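Side-chain contacts in organophosphorus hydrolase (Pseudomonas pseudoalcaligenes, PDB 4LE6), which is a two-zinc hydrolase of the metallo-beta-lactamase superfamily that probably breaks down organophosphate triesters: residues 38-43 / 287-292; 44-49 / 125-130; 148-151 / 155-158; 221-226 / 230-235; 246-251 / 277-282. One frame throughout, in Å; residues are numbered along the deposited sequence.

Contact 1. Residues 38-43 / 287-292; sequences YRMALG and KLWVAG
Met40 is the first residue of 38-43 to reach the other segment, and it does so by lying over one face of the Trp289 indole. Its side chain runs straight out from the strand, CG anti to the backbone N, and then bends at chi3 (77°) so that both SD and CE come down on the same face. SD stands 3.9 Å from the centroid of the six-membered ring of Trp289 and only 11° off its normal, a Met-aromatic contact. CE takes the five-membered ring, 4.2 Å from that centroid of Trp289, as a CH-pi partner. The thioether therefore spans the fused rings instead of pressing on one point.

These two strands belong to different sheets of the alpha-beta/beta-alpha sandwich of the metallo-beta-lactamase fold. Strand 37-42 is an outermost strand of one sheet, strand 289-292 lies within the other, and no backbone bond joins them, so side chains alone bridge the gap.

Two residues further on, Leu42 meets the same indole differently. Its CD1 comes to 3.6 Å from Trp289 CD1, approaching obliquely, while the leucine and the indole pass alongside one another, running opposite ways. With CG anti to the backbone N, the branch is carried towards the pyrrole side of the indole, away from the part that the sulfur occupies. Leu42 also packs on Gln240 and Leu242 of strand 240-246, and Leu242 touches Trp289 as well. The indole further meets the ring of His302 at about 45° and rests on Val315.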
# COMPACT_ATOMS: atom_id res chain seq x y z
N TYR A 38 -0.75 -10.26 -0.65
CA TYR A 38 -0.83 -9.42 -1.84
C TYR A 38 -0.18 -10.10 -3.04
O TYR A 38 0.97 -10.53 -2.96
CB TYR A 38 -0.13 -8.07 -1.60
CG TYR A 38 -0.23 -7.17 -2.79
CD1 TYR A 38 -1.40 -6.49 -3.06
CD2 TYR A 38 0.84 -7.02 -3.68
CE1 TYR A 38 -1.52 -5.68 -4.17
CE2 TYR A 38 0.72 -6.20 -4.80
CZ TYR A 38 -0.48 -5.53 -5.03
OH TYR A 38 -0.68 -4.70 -6.12
N ARG A 39 -0.90 -10.16 -4.16
CA ARG A 39 -0.43 -10.85 -5.37
C ARG A 39 0.22 -9.91 -6.38
O ARG A 39 -0.30 -8.82 -6.65
CB ARG A 39 -1.60 -11.55 -6.05
CG ARG A 39 -1.21 -12.78 -6.83
CD ARG A 39 -1.22 -14.01 -5.94
NE ARG A 39 -2.57 -14.35 -5.52
CZ ARG A 39 -2.87 -15.19 -4.54
NH1 ARG A 39 -4.14 -15.43 -4.26
NH2 ARG A 39 -1.91 -15.79 -3.84
N MET A 40 1.35 -10.33 -6.95
CA MET A 40 1.99 -9.59 -8.03
C MET A 40 2.58 -10.54 -9.06
O MET A 40 3.21 -11.55 -8.72
CB MET A 40 3.11 -8.71 -7.48
CG MET A 40 3.60 -7.67 -8.47
SD MET A 40 5.06 -6.77 -7.87
CE MET A 40 6.37 -7.97 -8.13
N ALA A 41 2.43 -10.19 -10.33
CA ALA A 41 3.05 -10.98 -11.38
C ALA A 41 4.50 -10.55 -11.52
O ALA A 41 4.83 -9.38 -11.37
CB ALA A 41 2.32 -10.79 -12.69
N LEU A 42 5.38 -11.51 -11.77
CA LEU A 42 6.76 -11.20 -12.10
C LEU A 42 7.12 -12.12 -13.25
O LEU A 42 7.49 -13.27 -13.02
CB LEU A 42 7.67 -11.46 -10.90
CG LEU A 42 9.14 -11.10 -11.16
CD1 LEU A 42 9.38 -9.63 -10.86
CD2 LEU A 42 10.01 -11.99 -10.35
N GLY A 43 6.98 -11.64 -14.49
CA GLY A 43 7.08 -12.49 -15.66
C GLY A 43 6.07 -13.62 -15.59
O GLY A 43 4.88 -13.38 -15.42
N LYS A 287 17.02 -1.25 -11.74
CA LYS A 287 15.57 -1.06 -11.62
C LYS A 287 14.82 -2.34 -11.27
O LYS A 287 13.73 -2.61 -11.79
CB LYS A 287 14.99 -0.50 -12.92
CG LYS A 287 15.53 0.86 -13.33
CD LYS A 287 14.89 1.31 -14.63
CE LYS A 287 15.34 2.69 -15.06
NZ LYS A 287 14.57 3.13 -16.26
N LEU A 288 15.37 -3.14 -10.37
CA LEU A 288 14.74 -4.43 -10.10
C LEU A 288 13.66 -4.23 -9.05
O LEU A 288 13.65 -3.23 -8.34
CB LEU A 288 15.75 -5.48 -9.67
CG LEU A 288 16.80 -5.07 -8.64
CD1 LEU A 288 16.20 -4.95 -7.25
CD2 LEU A 288 17.94 -6.08 -8.66
N TRP A 289 12.73 -5.17 -9.00
CA TRP A 289 11.74 -5.16 -7.94
C TRP A 289 12.44 -5.63 -6.66
O TRP A 289 13.33 -6.49 -6.70
CB TRP A 289 10.59 -6.12 -8.25
CG TRP A 289 9.66 -5.69 -9.33
CD1 TRP A 289 9.68 -6.07 -10.64
CD2 TRP A 289 8.52 -4.82 -9.19
NE1 TRP A 289 8.64 -5.50 -11.32
CE2 TRP A 289 7.91 -4.72 -10.46
CE3 TRP A 289 7.96 -4.12 -8.12
CZ2 TRP A 289 6.77 -3.94 -10.69
CZ3 TRP A 289 6.84 -3.35 -8.34
CH2 TRP A 289 6.25 -3.27 -9.62
N VAL A 290 11.99 -5.11 -5.53
CA VAL A 290 12.53 -5.49 -4.24
C VAL A 290 11.38 -6.00 -3.37
O VAL A 290 10.27 -5.47 -3.42
CB VAL A 290 13.23 -4.29 -3.59
CG1 VAL A 290 13.49 -4.53 -2.12
CG2 VAL A 290 14.54 -3.99 -4.34
N ALA A 291 11.66 -7.06 -2.60
CA ALA A 291 10.73 -7.57 -1.59
C ALA A 291 11.46 -7.56 -0.24
O ALA A 291 12.42 -8.33 -0.05
CB ALA A 291 10.29 -8.98 -1.95
N GLY A 292 11.03 -6.69 0.68
CA GLY A 292 11.79 -6.40 1.88
C GLY A 292 11.07 -6.78 3.16
O GLY A 292 9.98 -6.27 3.47

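Contact 2. Residues 44-49 / 125-130; sequences DFEVTA and SGYQPE
Tyr127 and Glu46 share a hydrogen bond, OH of Tyr127 donating to OE2 of Glu46 with an apparent O-O distance of 2.4 Å, very short for such a bond and of doubtful exactness. The two side chains arrive from opposite directions. OE2 of Glu46 lies in the plane of the Tyr127 ring, at its edge, but the carboxylate itself is turned 82° against that ring. An anti first torsion in Glu46 (chi1 175°) and an extended chain beyond CG send the acid straight out to the phenol.

Tyr127 OH is also hydrogen-bonded to Asn95 ND2, and Glu46 OE1 takes the backbone N of Lys31 of the second subunit, so the pair sits where the dimer partner comes in. In the fold, the contact ties strand 45-57 to the loop that leaves helix 118-124; that helix ends in a Schellman motif with Gly126 at positive phi.

The apolar part is Thr48 against Ser125. CG2 of Thr48 approaches CB of Ser125 to 3.7 Å, and neither hydroxyl bonds across the contact. Arg39 serves both segments, NH2 bonding Thr48 OG1 and NH1 the carbonyl O of Ser125, while Ser125 OG, in the crowded position between its backbone N and carbonyl carbon, turns back to Leu122 O. Thr48 OG1 also lies at the edge of the Tyr127 ring, 4.2 Å from CE2 of Tyr127.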
# COMPACT_ATOMS: atom_id res chain seq x y z
N ASP A 44 6.54 -14.86 -15.70
CA ASP A 44 5.67 -16.02 -15.57
C ASP A 44 5.58 -16.50 -14.13
O ASP A 44 4.89 -17.46 -13.83
CB ASP A 44 6.18 -17.17 -16.45
CG ASP A 44 6.15 -16.83 -17.92
OD1 ASP A 44 5.20 -16.14 -18.33
OD2 ASP A 44 7.07 -17.26 -18.65
N PHE A 45 6.28 -15.83 -13.21
CA PHE A 45 6.17 -16.19 -11.80
C PHE A 45 5.01 -15.45 -11.15
O PHE A 45 4.59 -14.38 -11.60
CB PHE A 45 7.44 -15.85 -11.04
CG PHE A 45 8.66 -16.62 -11.48
CD1 PHE A 45 8.58 -17.62 -12.45
CD2 PHE A 45 9.89 -16.36 -10.91
CE1 PHE A 45 9.72 -18.32 -12.84
CE2 PHE A 45 11.02 -17.05 -11.30
CZ PHE A 45 10.93 -18.02 -12.27
N GLU A 46 4.52 -16.03 -10.06
CA GLU A 46 3.53 -15.36 -9.22
C GLU A 46 4.09 -15.11 -7.83
O GLU A 46 4.53 -16.04 -7.14
CB GLU A 46 2.27 -16.20 -9.13
CG GLU A 46 1.23 -15.66 -8.19
CD GLU A 46 0.31 -16.76 -7.74
OE1 GLU A 46 -0.88 -16.74 -8.11
OE2 GLU A 46 0.79 -17.67 -7.04
N VAL A 47 4.08 -13.85 -7.41
CA VAL A 47 4.56 -13.47 -6.09
C VAL A 47 3.36 -13.22 -5.18
O VAL A 47 2.45 -12.47 -5.54
CB VAL A 47 5.40 -12.19 -6.17
CG1 VAL A 47 5.90 -11.77 -4.80
CG2 VAL A 47 6.56 -12.38 -7.15
N THR A 48 3.35 -13.88 -4.03
CA THR A 48 2.38 -13.59 -2.98
C THR A 48 3.13 -13.07 -1.76
O THR A 48 3.84 -13.83 -1.10
CB THR A 48 1.56 -14.82 -2.58
OG1 THR A 48 0.82 -15.31 -3.70
CG2 THR A 48 0.55 -14.46 -1.50
N ALA A 49 2.99 -11.77 -1.48
CA ALA A 49 3.55 -11.19 -0.26
C ALA A 49 2.67 -11.62 0.90
O ALA A 49 1.43 -11.65 0.75
CB ALA A 49 3.58 -9.67 -0.35
N SER A 125 -4.37 -16.79 1.17
CA SER A 125 -4.01 -16.49 -0.21
C SER A 125 -4.32 -17.65 -1.17
O SER A 125 -4.13 -17.53 -2.39
CB SER A 125 -2.53 -16.12 -0.30
OG SER A 125 -1.72 -17.27 -0.40
N GLY A 126 -4.77 -18.78 -0.65
CA GLY A 126 -5.22 -19.87 -1.51
C GLY A 126 -4.25 -21.04 -1.66
O GLY A 126 -4.47 -21.95 -2.47
N TYR A 127 -3.18 -21.03 -0.87
CA TYR A 127 -2.23 -22.13 -0.86
C TYR A 127 -2.30 -22.86 0.47
O TYR A 127 -2.91 -22.38 1.41
CB TYR A 127 -0.81 -21.61 -1.08
CG TYR A 127 -0.57 -21.15 -2.49
CD1 TYR A 127 -0.46 -22.07 -3.53
CD2 TYR A 127 -0.47 -19.80 -2.80
CE1 TYR A 127 -0.24 -21.66 -4.83
CE2 TYR A 127 -0.25 -19.39 -4.09
CZ TYR A 127 -0.13 -20.32 -5.10
OH TYR A 127 0.09 -19.91 -6.39
N GLN A 128 -1.68 -24.04 0.55
CA GLN A 128 -1.56 -24.74 1.81
C GLN A 128 -0.09 -25.00 2.07
O GLN A 128 0.69 -25.15 1.13
CB GLN A 128 -2.38 -26.05 1.80
CG GLN A 128 -3.91 -25.82 1.80
CD GLN A 128 -4.46 -25.33 3.14
OE1 GLN A 128 -4.02 -25.77 4.21
NE2 GLN A 128 -5.43 -24.41 3.08
N PRO A 129 0.30 -25.05 3.35
CA PRO A 129 1.72 -25.22 3.69
C PRO A 129 2.30 -26.53 3.16
O PRO A 129 3.47 -26.57 2.80
CB PRO A 129 1.74 -25.19 5.22
CG PRO A 129 0.31 -25.44 5.65
CD PRO A 129 -0.57 -24.97 4.54
N GLU A 130 1.48 -27.57 3.08
CA GLU A 130 1.92 -28.85 2.53
C GLU A 130 2.41 -28.73 1.09
O GLU A 130 3.12 -29.60 0.61
CB GLU A 130 0.80 -29.89 2.59
CG GLU A 130 0.44 -30.32 4.01
CD GLU A 130 -0.41 -29.30 4.76
OE1 GLU A 130 -0.95 -28.35 4.14
OE2 GLU A 130 -0.52 -29.45 5.99

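Contact 3. Residues 148-151 / 155-158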
# COMPACT_ATOMS: atom_id res chain seq x y z
N LEU A 148 9.13 -21.68 11.06
CA LEU A 148 9.32 -23.04 10.57
C LEU A 148 8.62 -24.09 11.44
O LEU A 148 8.46 -25.23 11.03
CB LEU A 148 10.81 -23.38 10.52
CG LEU A 148 11.56 -22.78 9.33
CD1 LEU A 148 13.05 -22.92 9.58
CD2 LEU A 148 11.15 -23.46 8.00
N VAL A 149 8.28 -23.72 12.67
CA VAL A 149 7.72 -24.67 13.64
C VAL A 149 6.37 -24.20 14.19
O VAL A 149 6.23 -23.05 14.64
CB VAL A 149 8.72 -24.93 14.80
CG1 VAL A 149 8.20 -26.01 15.75
CG2 VAL A 149 10.09 -25.32 14.25
N ASN A 150 5.38 -25.10 14.13
CA ASN A 150 4.03 -24.86 14.67
C ASN A 150 4.03 -24.96 16.18
O ASN A 150 4.97 -25.50 16.77
CB ASN A 150 3.04 -25.88 14.11
CG ASN A 150 2.79 -25.71 12.61
OD1 ASN A 150 2.79 -24.59 12.10
ND2 ASN A 150 2.57 -26.81 11.91
N ALA A 151 2.96 -24.49 16.82
CA ALA A 151 2.92 -24.43 18.27
C ALA A 151 3.03 -25.81 18.89
O ALA A 151 3.53 -25.95 20.00
CB ALA A 151 1.64 -23.75 18.75
N PRO A 155 6.36 -29.51 12.05
CA PRO A 155 6.94 -28.63 11.02
C PRO A 155 5.86 -27.81 10.32
O PRO A 155 4.84 -28.35 9.91
CB PRO A 155 7.56 -29.62 10.03
CG PRO A 155 7.62 -30.95 10.74
CD PRO A 155 6.50 -30.94 11.71
N ALA A 156 6.05 -26.50 10.20
CA ALA A 156 5.06 -25.68 9.52
C ALA A 156 4.97 -26.06 8.04
O ALA A 156 3.87 -26.10 7.48
CB ALA A 156 5.40 -24.21 9.68
N TYR A 157 6.12 -26.37 7.43
CA TYR A 157 6.22 -26.71 6.00
C TYR A 157 6.85 -28.10 5.85
O TYR A 157 8.02 -28.25 5.49
CB TYR A 157 6.98 -25.61 5.27
CG TYR A 157 6.29 -24.29 5.53
CD1 TYR A 157 5.09 -23.98 4.87
CD2 TYR A 157 6.75 -23.41 6.48
CE1 TYR A 157 4.42 -22.82 5.14
CE2 TYR A 157 6.06 -22.22 6.75
CZ TYR A 157 4.91 -21.94 6.08
OH TYR A 157 4.20 -20.76 6.31
N PRO A 158 6.06 -29.14 6.15
CA PRO A 158 6.59 -30.49 6.34
C PRO A 158 7.15 -31.16 5.08
O PRO A 158 7.82 -32.19 5.19
CB PRO A 158 5.36 -31.27 6.82
CG PRO A 158 4.20 -30.55 6.24
CD PRO A 158 4.60 -29.09 6.36
O HOH W 1 8.71 -26.16 8.40
O HOH W 2 1.63 -26.24 9.01
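Leu148 and Ala156 make the tight part of this contact. Ala156 N donates to Leu148 O over 2.8 Å in a nearly straight bond (172°), although the donor stands 48° above the carbonyl plane. It belongs to a single bridge pairing Val149 with Pro155, which closes a short loop. Next to it the methyl of Ala156 lies near two oxygens, its CB 3.5 Å from Leu148 O and 3.6 Å from Asn150 OD1. The Asn150 amide lies against the backbone of Ala156, with CG of Asn150 3.8 Å from Ala156 CA.

The other side is looser and wetter. The side chains of Val149 and Pro155 leave the bridge pointing away from the opposite segment, and both residues are exposed. Two waters add bridges: water 1 gives Leu148 O a second partner and joins it to Tyr157 N, both at 2.8 Å, while water 2 links Asn150 ND2 to Ala156 O. ND2 also bonds Ser154 OG, inside the loop; OD1 is held by Gln119 NE2 and by a glycerol probably left from crystallisation.

Placed in the fold, both segments lie in the loop between helix 142-145 and strand 161-163, an outermost strand of its sheet. Tyr157 packs its side chain on Val118, Gln119 and Leu122 of helix 118-124, and both Tyr157 and Leu148 touch Val135 of strand 134-136.

Contact 4. Residues 221-226 / 230-235; sequences VASPGH and HTSYLF. With ZN (zinc ion), chain J; EDO (1,2-ethanediol), chain H.
His230 can be followed outward from CB, which lies 3.3 Å from the carbonyl O of Ser223. CG is anti to the backbone N (chi1 -177°), which carries the ring to Ser223 on one side and His226 on the other. On one flank ND1 of His230 donates to Ser223 O at 2.9 Å in a bent bond (132°). The same nitrogen shares a second, shorter hydrogen bond of 2.6 Å with Ser223 OG, which sits at the ring edge; CE1 of His230 lies 3.1 Å from that OG of Ser223. On the other flank CD2 of His230 meets CD2 of His226 at 3.9 Å, the ring planes nearly perpendicular in an oblique pairing. At the tip, NE2 accepts a hydrogen bond from the backbone N of Asp247. Contacts at both ring nitrogens thus hold the rotation of the imidazole.

In the backbone, Ser223 N bonds His230 O, and Val221 and Ser232 form an antiparallel hydrogen-bonded pair. His226 NE2 coordinates a zinc ion at 2.0 Å, the other protein ligands being His139, His141 and Asp247. The arrangement is a beta hairpin, strands 218-222 and 231-237, whose connecting loop delivers a histidine to the dinuclear zinc site of a metallo-beta-lactamase fold.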
# COMPACT_ATOMS: atom_id res chain seq x y z
N VAL A 221 22.14 -14.09 -3.62
CA VAL A 221 22.86 -12.83 -3.62
C VAL A 221 23.37 -12.60 -2.20
O VAL A 221 22.60 -12.18 -1.33
CB VAL A 221 21.96 -11.68 -4.09
CG1 VAL A 221 22.68 -10.34 -3.95
CG2 VAL A 221 21.51 -11.91 -5.54
N ALA A 222 24.65 -12.90 -1.96
CA ALA A 222 25.22 -12.75 -0.62
C ALA A 222 25.06 -11.30 -0.20
O ALA A 222 25.29 -10.42 -1.02
CB ALA A 222 26.70 -13.15 -0.60
N SER A 223 24.67 -11.06 1.06
CA SER A 223 24.46 -9.71 1.59
C SER A 223 24.85 -9.72 3.08
O SER A 223 24.04 -9.42 3.96
CB SER A 223 22.98 -9.27 1.45
OG SER A 223 22.13 -10.23 2.05
N PRO A 224 26.10 -10.10 3.36
CA PRO A 224 26.51 -10.37 4.75
C PRO A 224 26.54 -9.11 5.60
O PRO A 224 26.68 -8.02 5.05
CB PRO A 224 27.93 -10.95 4.60
CG PRO A 224 28.45 -10.36 3.29
CD PRO A 224 27.21 -10.25 2.40
N GLY A 225 26.40 -9.24 6.91
CA GLY A 225 26.56 -8.11 7.81
C GLY A 225 25.52 -8.12 8.92
O GLY A 225 25.88 -8.27 10.10
N HIS A 226 24.26 -7.93 8.55
CA HIS A 226 23.18 -8.01 9.52
C HIS A 226 23.33 -9.32 10.31
O HIS A 226 23.26 -9.31 11.53
CB HIS A 226 21.83 -7.93 8.80
CG HIS A 226 20.65 -8.11 9.71
ND1 HIS A 226 20.30 -7.19 10.68
CD2 HIS A 226 19.71 -9.08 9.76
CE1 HIS A 226 19.20 -7.60 11.29
NE2 HIS A 226 18.83 -8.75 10.75
N HIS A 230 24.05 -13.60 6.21
CA HIS A 230 22.84 -12.98 5.71
C HIS A 230 22.82 -13.03 4.18
O HIS A 230 23.80 -12.66 3.53
CB HIS A 230 22.72 -11.54 6.17
CG HIS A 230 21.45 -10.91 5.73
ND1 HIS A 230 21.31 -10.30 4.51
CD2 HIS A 230 20.24 -10.87 6.32
CE1 HIS A 230 20.07 -9.86 4.38
NE2 HIS A 230 19.40 -10.20 5.46
N THR A 231 21.71 -13.51 3.60
CA THR A 231 21.63 -13.77 2.16
C THR A 231 20.33 -13.25 1.55
O THR A 231 19.26 -13.37 2.15
CB THR A 231 21.70 -15.29 1.87
OG1 THR A 231 22.91 -15.82 2.43
CG2 THR A 231 21.68 -15.59 0.36
N SER A 232 20.43 -12.65 0.37
CA SER A 232 19.28 -12.19 -0.40
C SER A 232 19.04 -13.17 -1.55
O SER A 232 19.96 -13.87 -1.96
CB SER A 232 19.54 -10.79 -0.96
OG SER A 232 19.85 -9.89 0.09
N TYR A 233 17.81 -13.24 -2.06
CA TYR A 233 17.50 -14.18 -3.13
C TYR A 233 16.94 -13.48 -4.36
O TYR A 233 16.00 -12.69 -4.27
CB TYR A 233 16.53 -15.26 -2.63
CG TYR A 233 17.11 -16.09 -1.50
CD1 TYR A 233 18.03 -17.10 -1.74
CD2 TYR A 233 16.75 -15.84 -0.19
CE1 TYR A 233 18.57 -17.84 -0.70
CE2 TYR A 233 17.27 -16.57 0.85
CZ TYR A 233 18.18 -17.57 0.59
OH TYR A 233 18.69 -18.30 1.64
N LEU A 234 17.51 -13.80 -5.52
CA LEU A 234 17.10 -13.18 -6.78
C LEU A 234 16.25 -14.15 -7.60
O LEU A 234 16.64 -15.31 -7.82
CB LEU A 234 18.33 -12.75 -7.56
CG LEU A 234 18.12 -12.04 -8.89
CD1 LEU A 234 17.45 -10.69 -8.68
CD2 LEU A 234 19.47 -11.90 -9.59
N PHE A 235 15.08 -13.66 -8.02
CA PHE A 235 14.14 -14.37 -8.88
C PHE A 235 14.06 -13.62 -10.20
O PHE A 235 13.91 -12.39 -10.22
CB PHE A 235 12.75 -14.42 -8.22
CG PHE A 235 12.70 -15.29 -7.01
CD1 PHE A 235 13.18 -14.84 -5.79
CD2 PHE A 235 12.21 -16.57 -7.10
CE1 PHE A 235 13.17 -15.68 -4.69
CE2 PHE A 235 12.20 -17.40 -6.01
CZ PHE A 235 12.69 -16.96 -4.80
ZN ZN J . 17.26 -9.84 11.16
C1 EDO H . 25.96 -15.71 2.06
O1 EDO H . 25.44 -15.85 0.74
C2 EDO H . 26.21 -14.25 2.42
O2 EDO H . 26.19 -14.10 3.83
O HOH W 3 15.29 -9.69 11.96

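Contact 5. Residues 246-251 / 277-282. With ZN (zinc ion), chain J; ZN (zinc ion), chain K.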
# COMPACT_ATOMS: atom_id res chain seq x y z
N GLY A 246 15.68 -9.60 2.39
CA GLY A 246 15.83 -9.84 3.81
C GLY A 246 15.90 -8.53 4.57
O GLY A 246 15.07 -7.63 4.38
N ASP A 247 16.88 -8.43 5.45
CA ASP A 247 17.03 -7.32 6.38
C ASP A 247 18.12 -6.32 5.96
O ASP A 247 18.84 -5.78 6.81
CB ASP A 247 17.31 -7.88 7.77
CG ASP A 247 16.06 -8.44 8.43
OD1 ASP A 247 15.06 -8.67 7.72
OD2 ASP A 247 16.08 -8.66 9.66
N ILE A 248 18.22 -6.06 4.66
CA ILE A 248 19.08 -4.98 4.13
C ILE A 248 18.82 -3.67 4.84
O ILE A 248 19.73 -2.88 5.09
CB ILE A 248 18.80 -4.76 2.62
CG1 ILE A 248 19.19 -6.00 1.82
CG2 ILE A 248 19.53 -3.50 2.09
CD1 ILE A 248 20.63 -6.50 2.09
N LEU A 249 17.57 -3.42 5.19
CA LEU A 249 17.30 -2.30 6.05
C LEU A 249 16.03 -2.55 6.82
O LEU A 249 15.20 -3.39 6.46
CB LEU A 249 17.26 -0.97 5.30
CG LEU A 249 16.23 -0.74 4.19
CD1 LEU A 249 14.95 -0.12 4.76
CD2 LEU A 249 16.84 0.16 3.14
N LEU A 250 15.94 -1.84 7.93
CA LEU A 250 14.93 -2.05 8.93
C LEU A 250 13.92 -0.91 9.00
O LEU A 250 12.83 -1.09 9.51
CB LEU A 250 15.62 -2.16 10.28
CG LEU A 250 15.10 -3.26 11.19
CD1 LEU A 250 15.97 -4.51 11.04
CD2 LEU A 250 15.09 -2.73 12.60
N ASN A 251 14.30 0.28 8.53
CA ASN A 251 13.42 1.45 8.61
C ASN A 251 13.46 2.24 7.31
O ASN A 251 14.45 2.91 7.01
CB ASN A 251 13.84 2.33 9.78
CG ASN A 251 12.84 3.45 10.06
OD1 ASN A 251 12.39 4.14 9.15
ND2 ASN A 251 12.49 3.64 11.33
N GLN A 277 24.61 -0.35 1.17
CA GLN A 277 25.00 0.62 0.12
C GLN A 277 25.10 -0.05 -1.25
O GLN A 277 24.54 0.45 -2.26
CB GLN A 277 26.33 1.26 0.48
CG GLN A 277 26.23 2.23 1.65
CD GLN A 277 25.73 3.62 1.24
OE1 GLN A 277 25.17 3.81 0.16
NE2 GLN A 277 25.93 4.60 2.12
N ARG A 278 25.76 -1.20 -1.29
CA ARG A 278 25.94 -1.92 -2.55
C ARG A 278 24.61 -2.39 -3.14
O ARG A 278 24.34 -2.20 -4.35
CB ARG A 278 26.86 -3.12 -2.35
CG ARG A 278 27.03 -3.97 -3.58
CD ARG A 278 28.21 -4.91 -3.43
NE ARG A 278 28.02 -5.85 -2.33
CZ ARG A 278 27.33 -6.99 -2.41
NH1 ARG A 278 27.23 -7.77 -1.35
NH2 ARG A 278 26.76 -7.35 -3.55
N ILE A 279 23.80 -3.03 -2.31
CA ILE A 279 22.53 -3.57 -2.77
C ILE A 279 21.59 -2.45 -3.22
O ILE A 279 20.84 -2.59 -4.19
CB ILE A 279 21.88 -4.44 -1.68
CG1 ILE A 279 22.73 -5.70 -1.42
CG2 ILE A 279 20.44 -4.84 -2.05
CD1 ILE A 279 22.92 -6.61 -2.63
N LEU A 280 21.60 -1.32 -2.50
CA LEU A 280 20.71 -0.23 -2.88
C LEU A 280 21.17 0.32 -4.22
O LEU A 280 20.35 0.53 -5.13
CB LEU A 280 20.72 0.89 -1.83
CG LEU A 280 19.96 0.60 -0.54
CD1 LEU A 280 20.27 1.70 0.48
CD2 LEU A 280 18.46 0.50 -0.79
N ALA A 281 22.48 0.51 -4.36
CA ALA A 281 23.02 1.01 -5.62
C ALA A 281 22.61 0.10 -6.79
O ALA A 281 22.14 0.57 -7.83
CB ALA A 281 24.52 1.14 -5.54
N GLU A 282 22.78 -1.22 -6.60
CA GLU A 282 22.44 -2.19 -7.64
C GLU A 282 20.94 -2.22 -7.96
O GLU A 282 20.53 -2.26 -9.13
CB GLU A 282 22.90 -3.60 -7.21
CG GLU A 282 22.30 -4.75 -7.99
CD GLU A 282 22.89 -6.09 -7.59
OE1 GLU A 282 23.55 -6.17 -6.52
OE2 GLU A 282 22.69 -7.07 -8.34
ZN ZN J . 17.26 -9.84 11.16
ZN ZN K . 14.22 -9.29 10.53
O HOH W 3 15.29 -9.69 11.96
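Matching torsions bring Ile248 and Ile279 together: in each, CG1 is anti to the carbonyl carbon (chi1 -65° and -67°), and a second bend follows at chi2. Their side chains then cross at about a right angle, CD1 of Ile248 ending 4.2 Å from CG1 of Ile279. Leu249 differs, chi1 61°, with CG between its backbone N and carbonyl carbon. That throws its branched end towards the helix, where CD2 of Leu249 meets CD2 of Leu280 at 4.3 Å, methyl against methyl.

Helix 269-286 is thus laid against the loop that follows strand 240-246. Trp245, near the end of that strand, touches both Ile279 and Leu280, and Leu243 also touches Ile279. Arg276, just before 277-282 on the same helix, bonds the carbonyl O of Ile248 through NH2.

Just before these apolar residues, Asp247 serves the metals. Its OD2 bridges the two zinc ions, lying 2.2 Å from one (chain J) and 2.1 Å from the other (chain K); water 3 bridges them too. The loop divides its labour within three residues, giving a carboxylate to the site and hydrocarbon to the helix. Between the segments themselves there is no hydrogen bond, and the carbon contacts are ordinary van der Waals packing, so what joins loop and helix directly is non-directional hydrophobic contact.

In the fold
Along the chain, contacts 2, 3, 4 and 5 follow in series, all lying between the two segments of contact 1, which brings the N-terminal edge strand 37-42 to strand 289-292 of the other sheet. Contacts 1 and 2 sit about 13 Å apart, centre to centre, on neighbouring strands 37-42 and 45-57, and both touch the second subunit. Pro129 of contact 2 packs on Ala156 and Tyr157 of contact 3. Contacts 4 and 5, about 10 Å apart between centres, meet at the zinc site, sharing a zinc ion and water 3. The centres of contacts 2 and 5 lie about 25 Å apart on opposite sides of the chain's centre, so metal binding and the subunit interface occupy different regions.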